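Local coordinates for protein exodeoxyribonuclease (Neisseria meningitidis, PDB 4B5G) that probably cleaves DNA at abasic sites, as a metal-dependent AP endonuclease of the AP/ExoA family that also has likely 3'-5' exonuclease activity, at residues E87-E92 with Q120-R125; G93-C98 with I106-P111; Q155-K160 with Y196-G201. All blocks are in the same frame, centred on the assembly; numbering follows the deposited sequence.

Contact 1 of 3, residues E87-E92 with Q120-R125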
loop_
_atom_site.group_PDB
_atom_site.type_symbol
_atom_site.label_atom_id
_atom_site.label_comp_id
_atom_site.label_asym_id
_atom_site.label_seq_id
_atom_site.Cartn_x
_atom_site.Cartn_y
_atom_site.Cartn_z
ATOM N N GLU A 87 -17.208 3.317 10.400
ATOM C CA GLU A 87 -17.350 4.766 10.340
ATOM C C GLU A 87 -16.039 5.497 10.662
ATOM O O GLU A 87 -15.618 6.410 9.941
ATOM C CB GLU A 87 -18.506 5.189 11.265
ATOM C CG GLU A 87 -18.246 5.001 12.759
ATOM C CD GLU A 87 -19.373 5.527 13.624
ATOM O OE1 GLU A 87 -20.527 5.542 13.145
ATOM O OE2 GLU A 87 -19.105 5.950 14.770
ATOM N N GLU A 88 -15.379 5.031 11.717
ATOM C CA GLU A 88 -14.259 5.719 12.340
ATOM C C GLU A 88 -13.064 5.863 11.402
ATOM O O GLU A 88 -12.329 6.850 11.462
ATOM C CB GLU A 88 -13.862 4.967 13.613
ATOM C CG GLU A 88 -12.726 5.565 14.413
ATOM C CD GLU A 88 -12.458 4.783 15.686
ATOM O OE1 GLU A 88 -13.179 3.794 15.938
ATOM O OE2 GLU A 88 -11.528 5.155 16.432
ATOM N N PHE A 89 -12.881 4.879 10.530
ATOM C CA PHE A 89 -11.778 4.904 9.579
ATOM C C PHE A 89 -12.237 5.196 8.151
ATOM O O PHE A 89 -11.446 5.632 7.315
ATOM C CB PHE A 89 -11.000 3.593 9.660
ATOM C CG PHE A 89 -10.652 3.200 11.066
ATOM C CD1 PHE A 89 -9.645 3.857 11.754
ATOM C CD2 PHE A 89 -11.351 2.194 11.709
ATOM C CE1 PHE A 89 -9.332 3.505 13.053
ATOM C CE2 PHE A 89 -11.044 1.837 13.007
ATOM C CZ PHE A 89 -10.033 2.495 13.680
ATOM N N ASP A 90 -13.516 4.954 7.878
ATOM C CA ASP A 90 -14.079 5.260 6.565
ATOM C C ASP A 90 -14.311 6.751 6.363
ATOM O O ASP A 90 -14.373 7.221 5.227
ATOM C CB ASP A 90 -15.368 4.475 6.307
ATOM C CG ASP A 90 -15.114 2.998 6.100
ATOM O OD1 ASP A 90 -14.058 2.657 5.528
ATOM O OD2 ASP A 90 -15.966 2.179 6.503
ATOM N N ARG A 91 -14.449 7.499 7.456
ATOM C CA ARG A 91 -14.498 8.955 7.337
ATOM C C ARG A 91 -13.127 9.530 6.973
ATOM O O ARG A 91 -12.978 10.741 6.812
ATOM C CB ARG A 91 -15.000 9.610 8.626
ATOM C CG ARG A 91 -16.452 9.318 8.965
ATOM C CD ARG A 91 -16.986 10.325 9.973
ATOM N NE ARG A 91 -15.914 10.976 10.722
ATOM C CZ ARG A 91 -16.089 12.029 11.515
ATOM N NH1 ARG A 91 -17.296 12.559 11.662
ATOM N NH2 ARG A 91 -15.055 12.558 12.154
ATOM N N GLU A 92 -12.131 8.657 6.843
ATOM C CA GLU A 92 -10.786 9.076 6.471
ATOM C C GLU A 92 -10.366 8.527 5.108
ATOM O O GLU A 92 -9.326 8.913 4.574
ATOM C CB GLU A 92 -9.783 8.645 7.542
ATOM C CG GLU A 92 -10.114 9.150 8.938
ATOM C CD GLU A 92 -9.008 8.877 9.939
ATOM O OE1 GLU A 92 -7.824 8.888 9.540
ATOM O OE2 GLU A 92 -9.324 8.650 11.126
ATOM N N GLN A 120 -1.895 7.312 17.609
ATOM C CA GLN A 120 -1.369 5.974 17.855
ATOM C C GLN A 120 -2.490 5.024 18.268
ATOM O O GLN A 120 -2.562 3.885 17.787
ATOM C CB GLN A 120 -0.280 6.015 18.927
ATOM C CG GLN A 120 0.448 4.701 19.122
ATOM C CD GLN A 120 1.271 4.309 17.913
ATOM O OE1 GLN A 120 1.949 5.141 17.312
ATOM N NE2 GLN A 120 1.212 3.037 17.547
ATOM N N GLN A 121 -3.371 5.496 19.147
ATOM C CA GLN A 121 -4.514 4.683 19.574
ATOM C C GLN A 121 -5.520 4.401 18.466
ATOM O O GLN A 121 -6.012 3.275 18.359
ATOM C CB GLN A 121 -5.211 5.289 20.787
ATOM C CG GLN A 121 -4.341 5.304 22.034
ATOM C CD GLN A 121 -4.039 3.898 22.537
ATOM O OE1 GLN A 121 -4.794 2.952 22.285
ATOM N NE2 GLN A 121 -2.933 3.755 23.253
ATOM N N VAL A 122 -5.833 5.412 17.656
ATOM C CA VAL A 122 -6.693 5.197 16.495
ATOM C C VAL A 122 -6.077 4.152 15.561
ATOM O O VAL A 122 -6.779 3.308 14.983
ATOM C CB VAL A 122 -6.981 6.519 15.749
ATOM C CG1 VAL A 122 -7.157 6.293 14.255
ATOM C CG2 VAL A 122 -8.199 7.212 16.344
ATOM N N LYS A 123 -4.752 4.188 15.464
ATOM C CA LYS A 123 -4.004 3.210 14.690
ATOM C C LYS A 123 -4.180 1.812 15.276
ATOM O O LYS A 123 -4.352 0.838 14.539
ATOM C CB LYS A 123 -2.521 3.594 14.661
ATOM C CG LYS A 123 -1.641 2.684 13.823
ATOM C CD LYS A 123 -0.212 3.201 13.796
ATOM C CE LYS A 123 0.672 2.348 12.901
ATOM N NZ LYS A 123 2.068 2.860 12.859
ATOM N N TYR A 124 -4.146 1.717 16.602
ATOM C CA TYR A 124 -4.347 0.428 17.260
ATOM C C TYR A 124 -5.756 -0.138 17.089
ATOM O O TYR A 124 -5.914 -1.336 16.847
ATOM C CB TYR A 124 -3.955 0.480 18.739
ATOM C CG TYR A 124 -2.466 0.340 18.958
ATOM C CD1 TYR A 124 -1.821 -0.866 18.717
ATOM C CD2 TYR A 124 -1.709 1.405 19.421
ATOM C CE1 TYR A 124 -0.460 -1.001 18.914
ATOM C CE2 TYR A 124 -0.349 1.278 19.626
ATOM C CZ TYR A 124 0.271 0.074 19.370
ATOM O OH TYR A 124 1.626 -0.056 19.572
ATOM N N ARG A 125 -6.774 0.712 17.219
ATOM C CA ARG A 125 -8.142 0.274 16.948
ATOM C C ARG A 125 -8.268 -0.162 15.497
ATOM O O ARG A 125 -9.032 -1.076 15.173
ATOM C CB ARG A 125 -9.167 1.375 17.232
ATOM C CG ARG A 125 -9.114 1.980 18.618
ATOM C CD ARG A 125 -10.388 2.769 18.887
ATOM N NE ARG A 125 -10.212 4.200 18.655
ATOM C CZ ARG A 125 -9.770 5.059 19.568
ATOM N NH1 ARG A 125 -9.453 4.631 20.782
ATOM N NH2 ARG A 125 -9.643 6.343 19.266
#

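Contact 2 of 3, residues G93-C98 with I106-P111. With nucleotides of chain D.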
loop_
_atom_site.group_PDB
_atom_site.type_symbol
_atom_site.label_atom_id
_atom_site.label_comp_id
_atom_site.label_asym_id
_atom_site.label_seq_id
_atom_site.Cartn_x
_atom_site.Cartn_y
_atom_site.Cartn_z
ATOM N N GLY A 93 -11.183 7.636 4.551
ATOM C CA GLY A 93 -10.910 7.029 3.256
ATOM C C GLY A 93 -9.554 6.353 3.168
ATOM O O GLY A 93 -8.594 6.935 2.663
ATOM N N ARG A 94 -9.473 5.120 3.658
ATOM C CA ARG A 94 -8.198 4.416 3.746
ATOM C C ARG A 94 -8.255 3.000 3.184
ATOM O O ARG A 94 -7.386 2.178 3.476
ATOM C CB ARG A 94 -7.731 4.363 5.201
ATOM C CG ARG A 94 -7.468 5.721 5.821
ATOM C CD ARG A 94 -7.000 5.584 7.256
ATOM N NE ARG A 94 -6.586 6.866 7.817
ATOM C CZ ARG A 94 -5.367 7.377 7.683
ATOM N NH1 ARG A 94 -4.439 6.716 7.005
ATOM N NH2 ARG A 94 -5.076 8.552 8.226
ATOM N N PHE A 95 -9.269 2.711 2.377
ATOM C CA PHE A 95 -9.480 1.350 1.906
ATOM C C PHE A 95 -10.263 1.324 0.600
ATOM O O PHE A 95 -11.342 1.910 0.506
ATOM C CB PHE A 95 -10.220 0.557 2.992
ATOM C CG PHE A 95 -10.433 -0.896 2.667
ATOM C CD1 PHE A 95 -11.527 -1.305 1.921
ATOM C CD2 PHE A 95 -9.546 -1.856 3.125
ATOM C CE1 PHE A 95 -11.726 -2.641 1.630
ATOM C CE2 PHE A 95 -9.740 -3.192 2.837
ATOM C CZ PHE A 95 -10.833 -3.583 2.091
ATOM N N VAL A 96 -9.727 0.636 -0.405
ATOM C CA VAL A 96 -10.489 0.362 -1.624
ATOM C C VAL A 96 -10.241 -1.069 -2.077
ATOM O O VAL A 96 -9.098 -1.527 -2.103
ATOM C CB VAL A 96 -10.096 1.312 -2.782
ATOM C CG1 VAL A 96 -10.744 0.873 -4.090
ATOM C CG2 VAL A 96 -10.480 2.742 -2.466
ATOM N N ARG A 97 -11.314 -1.764 -2.446
ATOM C CA ARG A 97 -11.202 -3.135 -2.936
ATOM C C ARG A 97 -11.788 -3.290 -4.335
ATOM O O ARG A 97 -12.842 -2.738 -4.644
ATOM C CB ARG A 97 -11.881 -4.110 -1.969
ATOM C CG ARG A 97 -11.872 -5.557 -2.444
ATOM C CD ARG A 97 -12.477 -6.491 -1.410
ATOM N NE ARG A 97 -12.452 -7.881 -1.856
ATOM C CZ ARG A 97 -12.677 -8.925 -1.065
ATOM N NH1 ARG A 97 -12.932 -8.741 0.223
ATOM N NH2 ARG A 97 -12.639 -10.154 -1.560
ATOM N N CYS A 98 -11.088 -4.034 -5.183
ATOM C CA CYS A 98 -11.561 -4.303 -6.533
ATOM C C CYS A 98 -11.475 -5.792 -6.858
ATOM O O CYS A 98 -10.406 -6.402 -6.762
ATOM C CB CYS A 98 -10.776 -3.486 -7.559
ATOM S SG CYS A 98 -11.038 -1.699 -7.439
ATOM N N ILE A 106 -6.405 -4.682 -3.326
ATOM C CA ILE A 106 -6.806 -3.668 -2.357
ATOM C C ILE A 106 -5.760 -2.583 -2.133
ATOM O O ILE A 106 -4.597 -2.875 -1.864
ATOM C CB ILE A 106 -7.143 -4.300 -0.995
ATOM C CG1 ILE A 106 -8.438 -5.096 -1.094
ATOM C CG2 ILE A 106 -7.288 -3.231 0.079
ATOM C CD1 ILE A 106 -8.887 -5.655 0.212
ATOM N N SER A 107 -6.182 -1.328 -2.246
ATOM C CA SER A 107 -5.322 -0.215 -1.873
ATOM C C SER A 107 -5.627 0.172 -0.433
ATOM O O SER A 107 -6.782 0.466 -0.091
ATOM C CB SER A 107 -5.532 0.979 -2.804
ATOM O OG SER A 107 -4.633 2.031 -2.496
ATOM N N LEU A 108 -4.594 0.160 0.409
ATOM C CA LEU A 108 -4.774 0.439 1.833
ATOM C C LEU A 108 -3.769 1.446 2.399
ATOM O O LEU A 108 -2.558 1.323 2.197
ATOM C CB LEU A 108 -4.737 -0.860 2.642
ATOM C CG LEU A 108 -4.880 -0.710 4.158
ATOM C CD1 LEU A 108 -6.192 -1.311 4.630
ATOM C CD2 LEU A 108 -3.707 -1.362 4.873
ATOM N N TYR A 109 -4.290 2.433 3.121
ATOM C CA TYR A 109 -3.466 3.412 3.820
ATOM C C TYR A 109 -3.704 3.297 5.321
ATOM O O TYR A 109 -4.589 3.953 5.868
ATOM C CB TYR A 109 -3.806 4.829 3.355
ATOM C CG TYR A 109 -2.905 5.914 3.909
ATOM C CD1 TYR A 109 -1.667 5.610 4.463
ATOM C CD2 TYR A 109 -3.303 7.244 3.890
ATOM C CE1 TYR A 109 -0.850 6.600 4.973
ATOM C CE2 TYR A 109 -2.492 8.241 4.397
ATOM C CZ TYR A 109 -1.268 7.913 4.938
ATOM O OH TYR A 109 -0.454 8.900 5.445
ATOM N N LEU A 110 -2.912 2.459 5.979
ATOM C CA LEU A 110 -3.034 2.257 7.417
ATOM C C LEU A 110 -2.639 3.537 8.149
ATOM O O LEU A 110 -1.607 4.135 7.843
ATOM C CB LEU A 110 -2.156 1.081 7.855
ATOM C CG LEU A 110 -2.449 0.384 9.186
ATOM C CD1 LEU A 110 -2.032 -1.074 9.109
ATOM C CD2 LEU A 110 -1.739 1.077 10.340
ATOM N N PRO A 111 -3.470 3.964 9.115
ATOM C CA PRO A 111 -3.293 5.217 9.858
ATOM C C PRO A 111 -1.932 5.315 10.537
ATOM O O PRO A 111 -1.429 4.322 11.058
ATOM C CB PRO A 111 -4.395 5.151 10.919
ATOM C CG PRO A 111 -5.432 4.270 10.331
ATOM C CD PRO A 111 -4.682 3.242 9.539
ATOM O "O5'" 3DR D 6 3.470 8.067 8.570
ATOM P P 3DR D 6 2.843 8.933 7.380
ATOM O OP1 3DR D 6 3.542 8.588 6.122
ATOM O OP2 3DR D 6 1.370 8.819 7.452
ATOM C "C2'" 3DR D 6 7.120 6.027 10.419
ATOM C "C5'" 3DR D 6 4.873 8.113 8.793
ATOM C "C4'" 3DR D 6 5.243 7.522 10.142
ATOM O "O4'" 3DR D 6 4.789 6.147 10.212
ATOM C "C1'" 3DR D 6 5.805 5.347 10.776
ATOM C "C3'" 3DR D 6 6.742 7.508 10.430
ATOM O "O3'" 3DR D 6 7.005 8.111 11.693
#

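Contact 3 of 3, residues Q155-K160 with Y196-G201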
loop_
_atom_site.group_PDB
_atom_site.type_symbol
_atom_site.label_atom_id
_atom_site.label_comp_id
_atom_site.label_asym_id
_atom_site.label_seq_id
_atom_site.Cartn_x
_atom_site.Cartn_y
_atom_site.Cartn_z
ATOM N N GLN A 155 10.849 -6.015 10.822
ATOM C CA GLN A 155 12.042 -6.418 11.568
ATOM C C GLN A 155 13.182 -5.407 11.431
ATOM O O GLN A 155 13.046 -4.400 10.737
ATOM C CB GLN A 155 12.497 -7.812 11.125
ATOM C CG GLN A 155 11.504 -8.917 11.466
ATOM C CD GLN A 155 11.782 -10.208 10.726
ATOM O OE1 GLN A 155 12.545 -10.232 9.760
ATOM N NE2 GLN A 155 11.150 -11.289 11.166
ATOM N N ASN A 156 14.297 -5.674 12.108
ATOM C CA ASN A 156 15.454 -4.777 12.095
ATOM C C ASN A 156 15.994 -4.481 10.699
ATOM O O ASN A 156 16.543 -3.408 10.453
ATOM C CB ASN A 156 16.581 -5.356 12.956
ATOM C CG ASN A 156 16.203 -5.457 14.415
ATOM O OD1 ASN A 156 15.057 -5.214 14.789
ATOM N ND2 ASN A 156 17.166 -5.826 15.252
ATOM N N ILE A 157 15.826 -5.433 9.787
ATOM C CA ILE A 157 16.374 -5.309 8.441
ATOM C C ILE A 157 15.482 -4.406 7.583
ATOM O O ILE A 157 15.861 -4.005 6.483
ATOM C CB ILE A 157 16.526 -6.699 7.771
ATOM C CG1 ILE A 157 17.409 -6.629 6.521
ATOM C CG2 ILE A 157 15.167 -7.308 7.466
ATOM C CD1 ILE A 157 17.887 -7.985 6.050
ATOM N N ASP A 158 14.298 -4.086 8.093
ATOM C CA ASP A 158 13.316 -3.309 7.336
ATOM C C ASP A 158 13.460 -1.793 7.506
ATOM O O ASP A 158 12.608 -1.033 7.046
ATOM C CB ASP A 158 11.894 -3.748 7.697
ATOM C CG ASP A 158 11.607 -5.182 7.292
ATOM O OD1 ASP A 158 11.956 -5.562 6.154
ATOM O OD2 ASP A 158 11.048 -5.935 8.117
ATOM N N LEU A 159 14.537 -1.360 8.160
ATOM C CA LEU A 159 14.818 0.067 8.335
ATOM C C LEU A 159 16.260 0.288 8.804
ATOM O O LEU A 159 16.806 -0.526 9.549
ATOM C CB LEU A 159 13.812 0.693 9.306
ATOM C CG LEU A 159 13.953 0.332 10.785
ATOM C CD1 LEU A 159 13.961 1.592 11.641
ATOM C CD2 LEU A 159 12.881 -0.643 11.224
ATOM N N LYS A 160 16.875 1.383 8.359
ATOM C CA LYS A 160 18.309 1.602 8.571
ATOM C C LYS A 160 18.774 1.666 10.029
ATOM O O LYS A 160 19.644 0.892 10.431
ATOM C CB LYS A 160 18.777 2.849 7.812
ATOM C CG LYS A 160 20.253 3.160 7.997
ATOM C CD LYS A 160 21.140 2.007 7.539
ATOM C CE LYS A 160 20.976 1.706 6.057
ATOM N NZ LYS A 160 21.412 2.845 5.209
ATOM N N TYR A 196 13.019 -11.821 -1.456
ATOM C CA TYR A 196 14.387 -11.471 -1.086
ATOM C C TYR A 196 14.506 -11.294 0.426
ATOM O O TYR A 196 14.255 -10.206 0.947
ATOM C CB TYR A 196 14.820 -10.175 -1.773
ATOM C CG TYR A 196 14.431 -10.059 -3.231
ATOM C CD1 TYR A 196 15.114 -10.766 -4.213
ATOM C CD2 TYR A 196 13.399 -9.219 -3.626
ATOM C CE1 TYR A 196 14.765 -10.651 -5.549
ATOM C CE2 TYR A 196 13.044 -9.097 -4.955
ATOM C CZ TYR A 196 13.729 -9.814 -5.913
ATOM O OH TYR A 196 13.375 -9.693 -7.238
ATOM N N PRO A 197 14.890 -12.365 1.138
ATOM C CA PRO A 197 14.949 -12.336 2.607
ATOM C C PRO A 197 16.078 -11.481 3.188
ATOM O O PRO A 197 16.073 -11.217 4.392
ATOM C CB PRO A 197 15.141 -13.805 3.002
ATOM C CG PRO A 197 15.358 -14.570 1.748
ATOM C CD PRO A 197 15.287 -13.663 0.568
ATOM N N ASP A 198 17.023 -11.052 2.359
ATOM C CA ASP A 198 18.170 -10.293 2.853
ATOM C C ASP A 198 18.281 -8.884 2.272
ATOM O O ASP A 198 19.189 -8.133 2.626
ATOM C CB ASP A 198 19.467 -11.072 2.617
ATOM C CG ASP A 198 19.655 -12.198 3.614
ATOM O OD1 ASP A 198 19.132 -12.086 4.743
ATOM O OD2 ASP A 198 20.320 -13.197 3.271
ATOM N N VAL A 199 17.361 -8.526 1.383
ATOM C CA VAL A 199 17.358 -7.187 0.808
ATOM C C VAL A 199 16.419 -6.275 1.591
ATOM O O VAL A 199 15.238 -6.588 1.750
ATOM C CB VAL A 199 16.937 -7.202 -0.676
ATOM C CG1 VAL A 199 16.942 -5.792 -1.246
ATOM C CG2 VAL A 199 17.855 -8.111 -1.479
ATOM N N PRO A 200 16.949 -5.147 2.091
ATOM C CA PRO A 200 16.168 -4.162 2.847
ATOM C C PRO A 200 14.973 -3.663 2.050
ATOM O O PRO A 200 13.838 -3.815 2.495
ATOM C CB PRO A 200 17.167 -3.023 3.069
ATOM C CG PRO A 200 18.498 -3.681 3.026
ATOM C CD PRO A 200 18.370 -4.768 2.001
ATOM N N GLY A 201 15.230 -3.075 0.887
ATOM C CA GLY A 201 14.167 -2.623 0.012
ATOM C C GLY A 201 13.332 -1.516 0.623
ATOM O O GLY A 201 12.107 -1.625 0.693
#

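Contact 1 of 3, residues E87-E92 with Q120-R125
Glu-88 OE2 accepts a hydrogen bond from Arg-125 NE at 2.8 Å, and the pair forms a salt bridge. It joins two helices of the DNase I-like fold: the short helix 87-90 and the long helix 117-138. Glu-88 reaches across as an extended chain, with CG set opposite the backbone N (chi1 -179°). Arg-125 is bent at chi3 (-98°), and its side chain crosses that of Glu-88 at about a right angle. OE2 uses its syn lone pair. It lies at the guanidinium edge, tilted 15° from its plane. The NH2 of Arg-125 has a further, weak ion pair with Glu-118.

Beside this polar bridge lies the apolar part. Phe-89 is buried, and its ring reaches helix 117-138. Phe-89 CE1 meets Val-122 CG1 at 3.7 Å, and Val-122 O sits at the ring edge. Arg-125 CB also lies at the edge, 3.8 Å from Phe-89 CZ. Glu-88 CG lies over the centre of one face of the ring. Phe-126, next along the long helix, adds an edge-to-face ring contact. Glu-92 sits more loosely against this helix and gives its OE1 to Arg-94 in a salt bridge. Across the contact, the Val-122 methyl CG2 lies 3.9 Å from Glu-88 OE2.

Contact 2 of 3, residues G93-C98 with I106-P111
The beta hairpin of strands 95-100 and 103-109 carries Tyr-109, a predicted active-site residue. The strands are antiparallel, with segment axes 4.7 Å apart. Val-96 and Ser-107 form a hydrogen-bonded pair: Val-96 N donates to Ser-107 O at 3.0 Å, and Ser-107 N donates to Val-96 O at 2.9 Å. Tyr-109 N to Arg-94 O continues the pairing.

Just before strand 95-100, the Arg-94 side chain runs extended under one face of the Tyr-109 ring. Arg-94 NH1 donates to Tyr-109 O at 3.0 Å; the oxygen lies in the guanidinium plane, while NH1 stands above the carbonyl plane. The same NH1 sits over one face of the Tyr-109 ring, a cation-pi contact with Arg-94 CZ 4.7 Å from the Tyr-109 ring centroid. The two planes are 47° apart. Pro-111 CA lies over a face of the guanidinium, and Glu-92 pairs with NE. Arg-94 is thus held from several directions and could help fix the tyrosine. Tyr-109 OH donates a hydrogen bond of 2.7 Å to OP2 of the abasic-site analogue 3DR6 of chain D, consistent with a role in holding the phosphate.

Phe-95, Arg-97, Ile-106 and Leu-108 share one face. Ile-106 CG2 lies off-centre over the Phe-95 ring, 4.2 Å from its centroid, and Leu-108 CD1 touches its edge. Helix 117-138 packs on this face, through Met-137 on Ile-106 and Phe-130 on Leu-108. Val-96 and Ser-107 turn to the other face, where they meet strand 69-73 of the other sheet of the fold.

Contact 3 of 3, residues Q155-K160 with Y196-G201
Ile-157 meets Asp-198 and Pro-200 by van der Waals contact alone; no hydrogen bond passes between the loops. The tip of Ile-157, CD1, rests 3.7 Å from the backbone O of Asp-198. With CG1 anti to the backbone N (chi1 -166°), the extended chain brings CD1 to that carbonyl. The backbone O of Ile-157 lies against the proline, 3.7 Å from Pro-200 CA, with the ring atom CB close by.

Behind this shell, the loop 155-160 is folded by its own bonds. Asp-158 N donates to Gln-155 O at 2.9 Å, closing a type I beta turn. Gln-155 N donates to Asp-158 OD2 at 2.7 Å, meeting that oxygen on its anti side, 18° out of the carboxylate plane. The other oxygen, OD1, is paired with Arg-193 and Arg-219, so this buried acid is held at both oxygens.

Further out, Arg-193 of helix 191-195 ties the loops together. Its NH2 forms a salt bridge with Asp-158 OD1 and its NH1 donates a hydrogen bond to Val-199 O, which also receives Trp-192 NE1. This is a surface loop-to-loop contact of the DNase I-like fold, with a type I turn braced by its own aspartate and an arginine bridge between the loops.

Overall arrangement
Contacts 1 and 2 are neighbours, with centres 12 Å apart, and contact 2 is nested in the loop that contact 1 closes. Helix 87-90 leads into strand 95-100, and strand 103-109 leads into helix 117-138. The contacts touch at several points, among them Lys-123 CE on Leu-110 CD2 at 3.7 Å. Contact 2 reaches the predicted active site: its Tyr-109 side chain lies about 3 Å from that of the metal ligand Glu-36. Contact 1 lies further from the chain centre, 17 Å against 8 Å, its nearest atom about 5 Å from the nucleic acid. Contact 3 is centred 28 Å from contact 1 and 24 Å from contact 2, its nearest atom about 6 Å from the nucleic acid.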